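Local coordinates for protein putative acetyl-CoA acetyltransferase (Thermus thermophilus, PDB 1ULQ) that probably transfers acyl groups to and from coenzyme A as a member of the thiolase family, in lipid metabolism, at residues C[282-287]-C[393-398]. Sequence-based numbering, arbitrary orientation.
Sequences RAIAVA and IAVVVE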
loop_
_atom_site.group_PDB
_atom_site.type_symbol
_atom_site.label_atom_id
_atom_site.label_comp_id
_atom_site.label_asym_id
_atom_site.label_seq_id
_atom_site.Cartn_x
_atom_site.Cartn_y
_atom_site.Cartn_z
ATOM N N ARG C 282 -37.456 21.409 17.628
ATOM C CA ARG C 282 -38.368 22.356 17.007
ATOM C C ARG C 282 -38.266 22.429 15.487
ATOM O O ARG C 282 -39.263 22.223 14.801
ATOM C CB ARG C 282 -38.162 23.748 17.601
ATOM C CG ARG C 282 -39.168 24.112 18.684
ATOM C CD ARG C 282 -40.151 25.153 18.174
ATOM N NE ARG C 282 -40.805 25.865 19.271
ATOM C CZ ARG C 282 -41.570 26.943 19.120
ATOM N NH1 ARG C 282 -41.789 27.450 17.912
ATOM N NH2 ARG C 282 -42.112 27.514 20.186
ATOM N N ALA C 283 -37.087 22.727 14.951
ATOM C CA ALA C 283 -36.948 22.810 13.506
ATOM C C ALA C 283 -35.551 22.483 13.037
ATOM O O ALA C 283 -34.577 22.689 13.768
ATOM C CB ALA C 283 -37.333 24.190 13.032
ATOM N N ILE C 284 -35.459 21.979 11.808
ATOM C CA ILE C 284 -34.174 21.626 11.210
ATOM C C ILE C 284 -34.027 22.300 9.847
ATOM O O ILE C 284 -35.016 22.510 9.141
ATOM C CB ILE C 284 -34.052 20.118 10.989
ATOM C CG1 ILE C 284 -34.537 19.369 12.220
ATOM C CG2 ILE C 284 -32.613 19.758 10.729
ATOM C CD1 ILE C 284 -34.829 17.912 11.942
ATOM N N ALA C 285 -32.792 22.629 9.476
ATOM C CA ALA C 285 -32.522 23.267 8.189
ATOM C C ALA C 285 -31.114 22.978 7.693
ATOM O O ALA C 285 -30.145 23.019 8.443
ATOM C CB ALA C 285 -32.737 24.775 8.284
ATOM N N VAL C 286 -31.017 22.698 6.406
ATOM C CA VAL C 286 -29.749 22.394 5.773
ATOM C C VAL C 286 -29.578 23.387 4.614
ATOM O O VAL C 286 -30.556 23.757 3.966
ATOM C CB VAL C 286 -29.777 20.926 5.278
ATOM C CG1 VAL C 286 -29.632 20.857 3.772
ATOM C CG2 VAL C 286 -28.720 20.125 5.992
ATOM N N ALA C 287 -28.350 23.832 4.360
ATOM C CA ALA C 287 -28.121 24.783 3.285
ATOM C C ALA C 287 -26.730 24.658 2.689
ATOM O O ALA C 287 -25.798 24.207 3.359
ATOM C CB ALA C 287 -28.333 26.187 3.799
ATOM N N ILE C 393 -25.555 23.149 8.536
ATOM C CA ILE C 393 -26.741 22.521 9.093
ATOM C C ILE C 393 -26.999 23.167 10.438
ATOM O O ILE C 393 -26.066 23.599 11.109
ATOM C CB ILE C 393 -26.542 21.003 9.246
ATOM C CG1 ILE C 393 -27.842 20.349 9.702
ATOM C CG2 ILE C 393 -25.387 20.729 10.192
ATOM C CD1 ILE C 393 -27.741 18.866 9.857
ATOM N N ALA C 394 -28.271 23.266 10.809
ATOM C CA ALA C 394 -28.661 23.864 12.083
ATOM C C ALA C 394 -29.937 23.213 12.611
ATOM O O ALA C 394 -30.837 22.848 11.839
ATOM C CB ALA C 394 -28.870 25.365 11.920
ATOM N N VAL C 395 -30.008 23.076 13.931
ATOM C CA VAL C 395 -31.156 22.464 14.589
ATOM C C VAL C 395 -31.619 23.309 15.762
ATOM O O VAL C 395 -30.821 23.626 16.643
ATOM C CB VAL C 395 -30.791 21.086 15.120
ATOM C CG1 VAL C 395 -31.899 20.550 16.007
ATOM C CG2 VAL C 395 -30.535 20.161 13.964
ATOM N N VAL C 396 -32.898 23.679 15.778
ATOM C CA VAL C 396 -33.416 24.482 16.882
ATOM C C VAL C 396 -34.132 23.583 17.879
ATOM O O VAL C 396 -34.962 22.754 17.517
ATOM C CB VAL C 396 -34.386 25.574 16.407
ATOM C CG1 VAL C 396 -34.737 26.479 17.567
ATOM C CG2 VAL C 396 -33.763 26.376 15.293
ATOM N N VAL C 397 -33.806 23.765 19.145
ATOM C CA VAL C 397 -34.375 22.958 20.204
ATOM C C VAL C 397 -35.005 23.800 21.324
ATOM O O VAL C 397 -34.490 24.865 21.688
ATOM C CB VAL C 397 -33.273 22.053 20.758
ATOM C CG1 VAL C 397 -33.565 21.650 22.169
ATOM C CG2 VAL C 397 -33.151 20.846 19.879
ATOM N N GLU C 398 -36.128 23.314 21.854
ATOM C CA GLU C 398 -36.848 23.991 22.933
ATOM C C GLU C 398 -36.725 23.144 24.194
ATOM O O GLU C 398 -37.042 21.955 24.182
ATOM C CB GLU C 398 -38.327 24.172 22.556
ATOM C CG GLU C 398 -39.148 25.013 23.551
ATOM C CD GLU C 398 -40.554 25.374 23.037
ATOM O OE1 GLU C 398 -41.012 24.755 22.045
ATOM O OE2 GLU C 398 -41.206 26.270 23.636
#
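With CG anti to the backbone N (chi1 -173°) and an extended chain beyond it, Glu398 stretches its carboxylate toward Arg282, whose own chain bends at chi2 to bring NE round to meet it. Arg282 NE donates to Glu398 OE1 at 3.0 Å, a salt bridge in which the acceptor lies near the guanidinium plane, at its edge, whereas the nitrogen approaches from above the carboxylate plane; the two flat groups are turned 49° apart. A long, charged arginine suits this partly exposed strand position, and Arg280 gives the same carboxylate oxygen a second cation, which would probably stabilise its negative charge. Replacing Arg282 by alanine would probably leave Glu398 OE1 with Arg280 as the remaining cation of the two and the carboxylate less firmly held in its rotation.

The backbone at Arg282 is consistent with this direction. Val396 O accepts from Arg282 N at 2.8 Å and, weakly, from Ala283 N, so two residues face one: a classic beta bulge. Beyond it the antiparallel pairing is regular. Val396 N donates to Ala283 O at 2.8 Å, and Ala285 and Ala394 exchange two bonds, Ala394 N reaching Ala285 O at 3.0 Å. The methyl of Ala285 meets helix 298-308 and that of Ala394 meets Thr384 of strand 380-387; such small side chains are consistent with close approach of the helix.

Beta-branched Ile284, Val395, Val286 and Ile393, well suited to extended strands, line the other face at the non-hydrogen-bonded pairs. Ile284 CG2 lies beside Val395 CG2 at 3.9 Å, both side chains pointing the same way toward helix 91-104, while Val286 CG2 meets Ile393 CG1 at 3.8 Å. Ile393 lies about 8 Å, side chain to side chain, from the predicted catalytic residues Cys89 and Cys386. Strands 279-288 and 391-399 are neighbours in a mixed sheet with helices on both faces, as expected of the layered alpha-beta thiolase fold.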